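Local coordinates for WZI (Escherichia coli, PDB 2YNK), which binds carbohydrate as an outer-membrane beta-barrel lectin and underpins assembly of the group 1 capsule in Escherichia coli, at residues G21-L25 / A40-P46; P80-Q84 / L410-Q414; W152-Y156 / F289-M293; I294-E298 / Y341-H345. One frame throughout, in Å; residues are numbered along the deposited sequence.

Contact 1: residues G21-L25 / A40-P46; sequences GVIHL and ALKKAKP
Val-22 turns CG1 anti to its own N (chi1 179°), which lays that methyl against the backbone of Lys-45. Val-22 CG1 stands 3.6 Å from Lys-45 O and also reaches Pro-46, with 4.3 Å from Val-22 CG1 to Pro-46 CB. The next residue uses a different rotation. In Ile-23 the CG1 branch sits between N and the carbonyl carbon (chi1 55°). The CG2 methyl lies beside N, and it is CG2 that meets the 40-46 segment. Ile-23 CG2 lies 3.5 Å from Ala-40 O and 3.7 Å from Ala-44 CB, and thus bridges the last turn of the helix and the loop that follows.

One hydrogen bond joins the two backbones. Lys-45 N donates to Val-22 O at 3.0 Å (N-H...O angle 153°). The same oxygen also receives a CA-H...O contact from Ala-44, with 3.3 Å between Ala-44 CA and Val-22 O. Further along, the methyl of Ala-40 meets a carbonyl, with Ala-40 CB 3.5 Å from His-24 O, and it also touches Leu-25 CB. The long chains of Lys-43 and Lys-45 lead away from the contact, so the interface is made of backbone and small apolar groups.

Gly-21 ends helix 8-19 with a Schellman motif, and the chain then runs past the end of helix 34-42. Leu-17 of helix 8-19 touches both Val-22 and Ile-23. Helix 49-65 meets Val-22 through Glu-51, and Leu-41 and Pro-46 through Leu-55. The contact therefore lies among three helices of the N-terminal region, ahead of the first barrel strand, 69-76.

Contact 2: residues P80-Q84 / L410-Q414; sequences PGTPQ and LKGIQ
Gln-414 NE2 is held by two partners. It donates to Gln-84 OE1 at 3.1 Å (N-H...O angle 138°) and is hydrogen-bonded to the hydroxyl of Ser-430. The donor is tilted 27° from the carbonyl plane of Gln-84. A return bond runs from Gln-84 NE2 to Gln-414 OE1 at 3.3 Å, and it is weak. The two amides are not matched squarely. Their oxygens, Gln-84 OE1 and Gln-414 OE1, are also 3.1 Å apart, two acceptors with no bond between them, and the planes stand 42° apart.

The two chains arrive differently. Gln-414 is extended, with CG anti to the backbone N, and reaches straight off its strand. Gln-84 is folded at its second torsion, and this brings its NE2 back to its own loop. There Gln-84 NE2 donates to Thr-82 O at 3.0 Å, from above the carbonyl plane. The amide of Gln-84 is therefore fixed from both the loop and the strand.

Strand 408-422 is one stave of the closed antiparallel barrel. Leu-410 and Gln-414 direct their side chains at the 80-84 loop, while Lys-411 and Ile-413 between them point the other way. This is consistent with a loop folded against the inner face of the barrel wall.

At the other end of the contact Leu-410 CD1 lies 3.4 Å from Gly-81 O and 4.4 Å from Pro-83 CD. Gly-412 brings no side chain, and Thr-82 CG2 comes to 4.2 Å from Gly-412 CA. A bound hexane also touches Gly-412. Arg-387 of the adjacent strand 383-393 donates to Pro-83 O, and makes a weak hydrogen bond to Thr-82 OG1.

Contact 3: residues W152-Y156 / F289-M293; sequences WGPGY and FYGQM
A loop that leaves strand 151-152 packs here on strand 287-295 of the barrel wall. The strand meets it with Tyr-290 and Gln-292, both pointing at the loop. Gln-292 is fully extended, with CG anti to the backbone N (chi1 180°), and its amide reaches the backbone of the loop. Gln-292 NE2 donates to Trp-152 O at 3.0 Å, nearly straight at 160°. The acceptor lies in the amide plane of Gln-292. Leu-160 N binds the other end of this amide, OE1, and Ser-159 OG shares Trp-152 O.

Tyr-290 packs on Pro-154. Tyr-290 CB is 3.8 Å from Pro-154 CB. Pro-154 O stands 3.8 Å above the plane of the Tyr-290 ring, over its centre, so a carbonyl oxygen rather than another ring meets this face. The phenol end reaches Tyr-156. Tyr-290 OH lies at the edge of the Tyr-156 ring, near its plane, 3.6 Å from Tyr-156 CD2. The two side chains cross at about a right angle. Glu-328 OE1 binds both Tyr-290 OH and Tyr-156 N.

Arg-11, from the N-terminal helix 8-19, makes a cation-pi contact with Tyr-156 and binds Gly-155 O. Wall, loop and helix are thus tied together, consistent with an outer-membrane beta-barrel whose lumen is filled by inward-folded segments.

Contact 4: residues I294-E298 / Y341-H345; sequences IGEDE and YSYTH
A type II beta turn, Tyr-341 to Thr-344, docks on a classic beta bulge formed by Glu-296 and Asp-297 opposite Ser-304. The bulge lies where the chain turns a corner beyond barrel strand 287-295. The two acidic residues each supply one hydrogen-bond acceptor to the turn.

Glu-296 is bent at its second torsion (chi2 -78°), which curls its carboxylate toward the middle of the turn. Glu-296 OE2 accepts the N-H of Tyr-343, 2.9 Å from Tyr-343 N. The N-H comes from the anti side and 26° out of the carboxylate plane. Glu-296 CB also approaches the Tyr-341 ring, 3.8 Å from Tyr-341 CE2. The side chain of Tyr-343 sets out away from the bulge, and its hydroxyl is bound by Leu-160 O and Asp-361 N. That ties the turn to two further loops.

Within the turn, the closing bond from Thr-344 N to Tyr-341 O is weak at 3.3 Å. Arg-338 makes a cation-pi contact with the Tyr-341 ring. The phenol end of Tyr-341 reaches Asp-297. Tyr-341 OH donates to the syn lone pair of Asp-297 OD1 at 2.7 Å, with that oxygen near the ring plane and the carboxylate turned 62° from the ring.

From the N terminus, contact 1 comes first and closes a short loop within the helical region, before the barrel begins. Contact 2 then opens at 80-84, just after the first barrel strand, and closes only at 410-414, near the end of the barrel. Contacts 3 and 4 both nest inside that long loop. They follow each other in series: contact 3 closes on strand 287-295, and contact 4 starts at the next residue and ties the end of that strand to the 341-345 loop. Contacts 2, 3 and 4 all reach the same barrel sheet. Contacts 1 and 4 lie on opposite sides of the chain's centre, with centres about 38 Å apart.

Contact 1: residues G21-L25 / A40-P46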
loop_
_atom_site.group_PDB
_atom_site.type_symbol
_atom_site.label_atom_id
_atom_site.label_comp_id
_atom_site.label_asym_id
_atom_site.label_seq_id
_atom_site.Cartn_x
_atom_site.Cartn_y
_atom_site.Cartn_z
ATOM N N GLY A 21 7.337 -14.589 14.418
ATOM C CA GLY A 21 8.720 -14.548 14.882
ATOM C C GLY A 21 9.735 -15.344 14.069
ATOM O O GLY A 21 10.900 -15.414 14.448
ATOM N N VAL A 22 9.318 -15.935 12.957
ATOM C CA VAL A 22 10.231 -16.680 12.096
ATOM C C VAL A 22 11.218 -15.776 11.363
ATOM O O VAL A 22 12.299 -16.222 11.000
ATOM C CB VAL A 22 9.465 -17.478 11.039
ATOM C CG1 VAL A 22 10.432 -18.229 10.134
ATOM C CG2 VAL A 22 8.472 -18.419 11.705
ATOM N N ILE A 23 10.811 -14.531 11.089
ATOM C CA ILE A 23 11.716 -13.481 10.592
ATOM C C ILE A 23 11.406 -12.141 11.268
ATOM O O ILE A 23 10.383 -12.000 11.943
ATOM C CB ILE A 23 11.676 -13.320 9.055
ATOM C CG1 ILE A 23 10.257 -13.062 8.551
ATOM C CG2 ILE A 23 12.244 -14.551 8.370
ATOM C CD1 ILE A 23 10.139 -13.073 7.036
ATOM N N HIS A 24 12.315 -11.178 11.119
ATOM C CA HIS A 24 12.103 -9.824 11.621
ATOM C C HIS A 24 12.243 -8.878 10.470
ATOM O O HIS A 24 13.302 -8.814 9.850
ATOM C CB HIS A 24 13.079 -9.505 12.736
ATOM C CG HIS A 24 13.018 -10.494 13.879
ATOM N ND1 HIS A 24 11.905 -10.673 14.622
ATOM C CD2 HIS A 24 13.971 -11.392 14.372
ATOM C CE1 HIS A 24 12.133 -11.625 15.548
ATOM N NE2 HIS A 24 13.398 -12.064 15.393
ATOM N N LEU A 25 11.170 -8.156 10.153
ATOM C CA LEU A 25 11.124 -7.388 8.926
ATOM C C LEU A 25 9.967 -6.408 8.912
ATOM O O LEU A 25 8.807 -6.810 9.030
ATOM C CB LEU A 25 10.948 -8.348 7.755
ATOM C CG LEU A 25 10.946 -7.726 6.370
ATOM C CD1 LEU A 25 12.314 -7.123 6.118
ATOM C CD2 LEU A 25 10.607 -8.771 5.322
ATOM N N ALA A 40 16.736 -10.692 6.221
ATOM C CA ALA A 40 15.825 -11.331 7.167
ATOM C C ALA A 40 15.676 -12.835 6.890
ATOM O O ALA A 40 15.592 -13.632 7.825
ATOM C CB ALA A 40 14.472 -10.647 7.163
ATOM N N LEU A 41 15.671 -13.225 5.618
ATOM C CA LEU A 41 15.543 -14.639 5.246
ATOM C C LEU A 41 16.748 -15.480 5.690
ATOM O O LEU A 41 16.606 -16.666 5.975
ATOM C CB LEU A 41 15.344 -14.811 3.732
ATOM C CG LEU A 41 13.947 -14.613 3.127
ATOM C CD1 LEU A 41 13.976 -14.969 1.647
ATOM C CD2 LEU A 41 12.888 -15.432 3.845
ATOM N N LYS A 42 17.925 -14.867 5.743
ATOM C CA LYS A 42 19.142 -15.590 6.084
ATOM C C LYS A 42 19.244 -15.897 7.574
ATOM O O LYS A 42 20.019 -16.771 7.964
ATOM C CB LYS A 42 20.375 -14.825 5.598
ATOM C CG LYS A 42 20.535 -14.912 4.089
ATOM C CD LYS A 42 21.507 -13.879 3.538
ATOM C CE LYS A 42 21.438 -13.800 2.013
ATOM N NZ LYS A 42 22.541 -12.977 1.435
ATOM N N LYS A 43 18.466 -15.189 8.395
ATOM C CA LYS A 43 18.427 -15.439 9.843
ATOM C C LYS A 43 17.037 -15.916 10.258
ATOM O O LYS A 43 16.549 -15.598 11.343
ATOM C CB LYS A 43 18.855 -14.189 10.627
ATOM C CG LYS A 43 20.172 -13.594 10.123
ATOM C CD LYS A 43 21.217 -13.352 11.211
ATOM C CE LYS A 43 22.616 -13.222 10.610
ATOM N NZ LYS A 43 23.551 -12.451 11.478
ATOM N N ALA A 44 16.425 -16.707 9.377
ATOM C CA ALA A 44 15.073 -17.212 9.576
ATOM C C ALA A 44 15.104 -18.449 10.467
ATOM O O ALA A 44 15.866 -19.386 10.218
ATOM C CB ALA A 44 14.425 -17.542 8.238
ATOM N N LYS A 45 14.260 -18.444 11.493
ATOM C CA LYS A 45 14.151 -19.553 12.424
ATOM C C LYS A 45 12.757 -20.178 12.334
ATOM O O LYS A 45 11.854 -19.817 13.092
ATOM C CB LYS A 45 14.461 -19.072 13.844
ATOM C CG LYS A 45 15.924 -18.680 14.039
ATOM C CD LYS A 45 16.253 -18.349 15.491
ATOM C CE LYS A 45 17.711 -17.933 15.666
ATOM N NZ LYS A 45 18.105 -17.793 17.102
ATOM N N PRO A 46 12.569 -21.096 11.373
ATOM C CA PRO A 46 11.356 -21.902 11.336
ATOM C C PRO A 46 11.439 -23.085 12.294
ATOM O O PRO A 46 12.531 -23.544 12.614
ATOM C CB PRO A 46 11.302 -22.392 9.888
ATOM C CG PRO A 46 12.719 -22.406 9.434
ATOM C CD PRO A 46 13.411 -21.302 10.179
#

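Contact 2: residues P80-Q84 / L410-Q414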
loop_
_atom_site.group_PDB
_atom_site.type_symbol
_atom_site.label_atom_id
_atom_site.label_comp_id
_atom_site.label_asym_id
_atom_site.label_seq_id
_atom_site.Cartn_x
_atom_site.Cartn_y
_atom_site.Cartn_z
ATOM N N PRO A 80 -15.664 -2.698 -8.021
ATOM C CA PRO A 80 -16.197 -3.084 -6.718
ATOM C C PRO A 80 -16.918 -1.927 -6.024
ATOM O O PRO A 80 -16.588 -0.766 -6.242
ATOM C CB PRO A 80 -14.949 -3.488 -5.931
ATOM C CG PRO A 80 -13.976 -3.922 -6.959
ATOM C CD PRO A 80 -14.254 -3.093 -8.180
ATOM N N GLY A 81 -17.903 -2.255 -5.203
ATOM C CA GLY A 81 -18.686 -1.256 -4.502
ATOM C C GLY A 81 -17.955 -0.757 -3.280
ATOM O O GLY A 81 -18.005 0.428 -2.976
ATOM N N THR A 82 -17.280 -1.661 -2.573
ATOM C CA THR A 82 -16.474 -1.287 -1.422
ATOM C C THR A 82 -15.074 -0.904 -1.895
ATOM O O THR A 82 -14.638 -1.336 -2.968
ATOM C CB THR A 82 -16.371 -2.446 -0.407
ATOM O OG1 THR A 82 -15.556 -3.501 -0.941
ATOM C CG2 THR A 82 -17.757 -2.980 -0.068
ATOM N N PRO A 83 -14.361 -0.087 -1.104
ATOM C CA PRO A 83 -12.959 0.209 -1.392
ATOM C C PRO A 83 -12.078 -1.027 -1.189
ATOM O O PRO A 83 -12.476 -1.935 -0.466
ATOM C CB PRO A 83 -12.616 1.280 -0.359
ATOM C CG PRO A 83 -13.547 1.016 0.775
ATOM C CD PRO A 83 -14.821 0.598 0.116
ATOM N N GLN A 84 -10.907 -1.048 -1.822
ATOM C CA GLN A 84 -10.038 -2.229 -1.828
ATOM C C GLN A 84 -8.734 -1.976 -1.103
ATOM O O GLN A 84 -8.272 -0.848 -0.982
ATOM C CB GLN A 84 -9.715 -2.663 -3.257
ATOM C CG GLN A 84 -10.926 -2.953 -4.110
ATOM C CD GLN A 84 -11.757 -4.072 -3.554
ATOM O OE1 GLN A 84 -11.403 -5.245 -3.694
ATOM N NE2 GLN A 84 -12.876 -3.723 -2.917
ATOM N N LEU A 410 -22.231 1.343 2.871
ATOM C CA LEU A 410 -21.903 0.124 2.144
ATOM C C LEU A 410 -21.821 -1.041 3.113
ATOM O O LEU A 410 -21.184 -0.927 4.146
ATOM C CB LEU A 410 -20.571 0.303 1.422
ATOM C CG LEU A 410 -20.488 1.601 0.617
ATOM C CD1 LEU A 410 -19.127 1.705 -0.051
ATOM C CD2 LEU A 410 -21.625 1.706 -0.405
ATOM N N LYS A 411 -22.514 -2.130 2.790
ATOM C CA LYS A 411 -22.400 -3.395 3.508
ATOM C C LYS A 411 -22.125 -4.446 2.454
ATOM O O LYS A 411 -23.015 -4.780 1.661
ATOM C CB LYS A 411 -23.685 -3.735 4.256
ATOM C CG LYS A 411 -23.908 -2.911 5.510
ATOM C CD LYS A 411 -25.384 -2.756 5.842
ATOM C CE LYS A 411 -25.581 -1.768 6.988
ATOM N NZ LYS A 411 -27.011 -1.413 7.220
ATOM N N GLY A 412 -20.890 -4.952 2.442
ATOM C CA GLY A 412 -20.442 -5.853 1.388
ATOM C C GLY A 412 -19.651 -7.061 1.853
ATOM O O GLY A 412 -19.021 -7.047 2.912
ATOM N N ILE A 413 -19.697 -8.099 1.022
ATOM C CA ILE A 413 -18.936 -9.327 1.194
ATOM C C ILE A 413 -18.116 -9.544 -0.074
ATOM O O ILE A 413 -18.602 -9.302 -1.181
ATOM C CB ILE A 413 -19.872 -10.534 1.432
ATOM C CG1 ILE A 413 -19.063 -11.826 1.662
ATOM C CG2 ILE A 413 -20.845 -10.703 0.272
ATOM C CD1 ILE A 413 -19.898 -12.995 2.160
ATOM N N GLN A 414 -16.873 -9.990 0.080
ATOM C CA GLN A 414 -16.016 -10.243 -1.070
ATOM C C GLN A 414 -15.245 -11.543 -0.868
ATOM O O GLN A 414 -14.521 -11.706 0.119
ATOM C CB GLN A 414 -15.075 -9.064 -1.288
ATOM C CG GLN A 414 -14.222 -9.163 -2.543
ATOM C CD GLN A 414 -13.607 -7.833 -2.953
ATOM O OE1 GLN A 414 -13.591 -6.865 -2.182
ATOM N NE2 GLN A 414 -13.094 -7.778 -4.177
#

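Contact 3: residues W152-Y156 / F289-M293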
loop_
_atom_site.group_PDB
_atom_site.type_symbol
_atom_site.label_atom_id
_atom_site.label_comp_id
_atom_site.label_asym_id
_atom_site.label_seq_id
_atom_site.Cartn_x
_atom_site.Cartn_y
_atom_site.Cartn_z
ATOM N N TRP A 152 2.380 3.614 2.997
ATOM C CA TRP A 152 2.894 4.129 4.269
ATOM C C TRP A 152 2.035 3.731 5.446
ATOM O O TRP A 152 0.988 4.340 5.710
ATOM C CB TRP A 152 3.035 5.637 4.196
ATOM C CG TRP A 152 4.250 6.086 3.431
ATOM C CD1 TRP A 152 5.096 5.322 2.630
ATOM C CD2 TRP A 152 4.775 7.444 3.341
ATOM N NE1 TRP A 152 6.082 6.097 2.087
ATOM C CE2 TRP A 152 5.955 7.371 2.483
ATOM C CE3 TRP A 152 4.399 8.667 3.864
ATOM C CZ2 TRP A 152 6.711 8.478 2.191
ATOM C CZ3 TRP A 152 5.170 9.783 3.567
ATOM C CH2 TRP A 152 6.298 9.691 2.748
ATOM N N GLY A 153 2.481 2.693 6.163
ATOM C CA GLY A 153 1.857 2.299 7.416
ATOM C C GLY A 153 1.477 0.839 7.487
ATOM O O GLY A 153 1.605 0.113 6.510
ATOM N N PRO A 154 0.984 0.404 8.652
ATOM C CA PRO A 154 0.747 -1.001 8.933
ATOM C C PRO A 154 -0.630 -1.505 8.541
ATOM O O PRO A 154 -0.921 -2.693 8.713
ATOM C CB PRO A 154 0.903 -1.063 10.447
ATOM C CG PRO A 154 0.394 0.259 10.907
ATOM C CD PRO A 154 0.667 1.251 9.815
ATOM N N GLY A 155 -1.469 -0.627 8.009
ATOM C CA GLY A 155 -2.827 -1.002 7.673
ATOM C C GLY A 155 -2.862 -1.914 6.475
ATOM O O GLY A 155 -1.947 -1.894 5.648
ATOM N N TYR A 156 -3.927 -2.713 6.396
ATOM C CA TYR A 156 -4.165 -3.600 5.266
ATOM C C TYR A 156 -5.216 -3.038 4.315
ATOM O O TYR A 156 -5.201 -3.331 3.120
ATOM C CB TYR A 156 -4.580 -4.987 5.761
ATOM C CG TYR A 156 -3.417 -5.794 6.297
ATOM C CD1 TYR A 156 -2.526 -6.410 5.435
ATOM C CD2 TYR A 156 -3.196 -5.915 7.664
ATOM C CE1 TYR A 156 -1.451 -7.146 5.913
ATOM C CE2 TYR A 156 -2.129 -6.650 8.154
ATOM C CZ TYR A 156 -1.258 -7.268 7.272
ATOM O OH TYR A 156 -0.185 -7.984 7.735
ATOM N N PHE A 289 -1.289 -6.063 16.986
ATOM C CA PHE A 289 -2.217 -4.976 16.783
ATOM C C PHE A 289 -1.455 -3.729 16.359
ATOM O O PHE A 289 -0.286 -3.546 16.719
ATOM C CB PHE A 289 -3.126 -4.753 18.000
ATOM C CG PHE A 289 -2.417 -4.298 19.246
ATOM C CD1 PHE A 289 -1.854 -5.221 20.122
ATOM C CD2 PHE A 289 -2.366 -2.949 19.579
ATOM C CE1 PHE A 289 -1.222 -4.803 21.292
ATOM C CE2 PHE A 289 -1.742 -2.522 20.749
ATOM C CZ PHE A 289 -1.165 -3.449 21.608
ATOM N N TYR A 290 -2.126 -2.906 15.555
ATOM C CA TYR A 290 -1.510 -1.746 14.941
ATOM C C TYR A 290 -2.459 -0.547 14.898
ATOM O O TYR A 290 -3.675 -0.692 15.010
ATOM C CB TYR A 290 -1.047 -2.101 13.531
ATOM C CG TYR A 290 -2.123 -2.717 12.656
ATOM C CD1 TYR A 290 -3.039 -1.911 11.975
ATOM C CD2 TYR A 290 -2.223 -4.099 12.503
ATOM C CE1 TYR A 290 -4.025 -2.462 11.182
ATOM C CE2 TYR A 290 -3.209 -4.660 11.706
ATOM C CZ TYR A 290 -4.108 -3.832 11.042
ATOM O OH TYR A 290 -5.094 -4.363 10.241
ATOM N N GLY A 291 -1.878 0.637 14.724
ATOM C CA GLY A 291 -2.632 1.890 14.662
ATOM C C GLY A 291 -1.906 2.983 13.894
ATOM O O GLY A 291 -0.680 2.965 13.770
ATOM N N GLN A 292 -2.670 3.935 13.371
ATOM C CA GLN A 292 -2.107 5.049 12.618
ATOM C C GLN A 292 -2.946 6.293 12.852
ATOM O O GLN A 292 -4.181 6.228 12.831
ATOM C CB GLN A 292 -2.064 4.710 11.123
ATOM C CG GLN A 292 -1.491 5.811 10.237
ATOM C CD GLN A 292 -1.325 5.376 8.792
ATOM O OE1 GLN A 292 -2.287 4.954 8.146
ATOM N NE2 GLN A 292 -0.100 5.475 8.278
HETATM N N MSE A 293 -2.278 7.419 13.080
HETATM C CA MSE A 293 -2.969 8.677 13.341
HETATM C C MSE A 293 -2.345 9.769 12.525
HETATM O O MSE A 293 -1.296 10.283 12.885
HETATM C CB MSE A 293 -2.889 9.009 14.829
HETATM C CG MSE A 293 -3.703 10.256 15.180
HETATM SE SE MSE A 293 -3.215 10.894 16.981
HETATM C CE MSE A 293 -4.743 12.086 17.335
#

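Contact 4: residues I294-E298 / Y341-H345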
loop_
_atom_site.group_PDB
_atom_site.type_symbol
_atom_site.label_atom_id
_atom_site.label_comp_id
_atom_site.label_asym_id
_atom_site.label_seq_id
_atom_site.Cartn_x
_atom_site.Cartn_y
_atom_site.Cartn_z
ATOM N N ILE A 294 -2.992 10.134 11.422
ATOM C CA ILE A 294 -2.525 11.234 10.585
ATOM C C ILE A 294 -3.422 12.438 10.774
ATOM O O ILE A 294 -4.641 12.297 10.822
ATOM C CB ILE A 294 -2.539 10.868 9.105
ATOM C CG1 ILE A 294 -1.652 9.654 8.859
ATOM C CG2 ILE A 294 -2.055 12.048 8.281
ATOM C CD1 ILE A 294 -0.180 9.922 9.076
ATOM N N GLY A 295 -2.811 13.616 10.878
ATOM C CA GLY A 295 -3.542 14.867 11.093
ATOM C C GLY A 295 -3.368 15.841 9.944
ATOM O O GLY A 295 -2.380 15.777 9.214
ATOM N N GLU A 296 -4.326 16.750 9.789
ATOM C CA GLU A 296 -4.283 17.729 8.708
ATOM C C GLU A 296 -3.520 19.006 9.072
ATOM O O GLU A 296 -2.963 19.660 8.191
ATOM C CB GLU A 296 -5.696 18.058 8.237
ATOM C CG GLU A 296 -6.248 17.042 7.244
ATOM C CD GLU A 296 -5.709 17.213 5.833
ATOM O OE1 GLU A 296 -4.774 18.020 5.614
ATOM O OE2 GLU A 296 -6.232 16.524 4.934
ATOM N N ASP A 297 -3.496 19.344 10.359
ATOM C CA ASP A 297 -2.708 20.466 10.882
ATOM C C ASP A 297 -1.630 19.934 11.836
ATOM O O ASP A 297 -1.773 18.833 12.379
ATOM C CB ASP A 297 -3.613 21.447 11.640
ATOM C CG ASP A 297 -4.867 21.821 10.860
ATOM O OD1 ASP A 297 -4.775 22.020 9.636
ATOM O OD2 ASP A 297 -5.947 21.928 11.479
ATOM N N GLU A 298 -0.559 20.705 12.046
ATOM C CA GLU A 298 0.532 20.255 12.923
ATOM C C GLU A 298 0.833 21.214 14.084
ATOM O O GLU A 298 1.283 22.342 13.880
ATOM C CB GLU A 298 1.807 19.969 12.121
ATOM C CG GLU A 298 2.898 19.316 12.966
ATOM C CD GLU A 298 3.763 18.320 12.207
ATOM O OE1 GLU A 298 4.112 18.580 11.031
ATOM O OE2 GLU A 298 4.099 17.269 12.803
ATOM N N TYR A 341 -13.450 18.649 5.970
ATOM C CA TYR A 341 -12.080 19.154 6.150
ATOM C C TYR A 341 -10.989 18.115 5.835
ATOM O O TYR A 341 -9.886 18.478 5.432
ATOM C CB TYR A 341 -11.900 19.684 7.571
ATOM C CG TYR A 341 -10.619 20.457 7.795
ATOM C CD1 TYR A 341 -10.441 21.723 7.245
ATOM C CD2 TYR A 341 -9.581 19.920 8.565
ATOM C CE1 TYR A 341 -9.272 22.433 7.448
ATOM C CE2 TYR A 341 -8.408 20.628 8.780
ATOM C CZ TYR A 341 -8.262 21.885 8.221
ATOM O OH TYR A 341 -7.099 22.590 8.431
ATOM N N SER A 342 -11.280 16.830 6.014
ATOM C CA SER A 342 -10.281 15.800 5.704
ATOM C C SER A 342 -10.056 15.709 4.198
ATOM O O SER A 342 -11.007 15.676 3.415
ATOM C CB SER A 342 -10.679 14.442 6.279
ATOM O OG SER A 342 -10.439 14.403 7.672
ATOM N N TYR A 343 -8.786 15.695 3.805
ATOM C CA TYR A 343 -8.391 15.616 2.403
ATOM C C TYR A 343 -8.920 16.787 1.551
ATOM O O TYR A 343 -8.996 16.702 0.332
ATOM C CB TYR A 343 -8.797 14.258 1.813
ATOM C CG TYR A 343 -8.211 13.036 2.510
ATOM C CD1 TYR A 343 -6.991 13.090 3.186
ATOM C CD2 TYR A 343 -8.863 11.812 2.448
ATOM C CE1 TYR A 343 -6.460 11.962 3.790
ATOM C CE2 TYR A 343 -8.339 10.679 3.049
ATOM C CZ TYR A 343 -7.137 10.757 3.718
ATOM O OH TYR A 343 -6.613 9.624 4.311
ATOM N N THR A 344 -9.225 17.885 2.230
ATOM C CA THR A 344 -9.680 19.140 1.636
ATOM C C THR A 344 -8.530 20.117 1.710
ATOM O O THR A 344 -7.675 19.993 2.585
ATOM C CB THR A 344 -10.838 19.715 2.477
ATOM O OG1 THR A 344 -12.048 19.048 2.118
ATOM C CG2 THR A 344 -10.993 21.216 2.309
ATOM N N HIS A 345 -8.496 21.079 0.796
ATOM C CA HIS A 345 -7.640 22.247 0.967
ATOM C C HIS A 345 -8.185 23.476 0.257
ATOM O O HIS A 345 -8.962 23.361 -0.693
ATOM C CB HIS A 345 -6.214 21.947 0.536
ATOM C CG HIS A 345 -5.210 22.884 1.130
ATOM N ND1 HIS A 345 -4.506 23.745 0.389
ATOM C CD2 HIS A 345 -4.840 23.101 2.449
ATOM C CE1 HIS A 345 -3.709 24.478 1.187
ATOM N NE2 HIS A 345 -3.911 24.082 2.451
#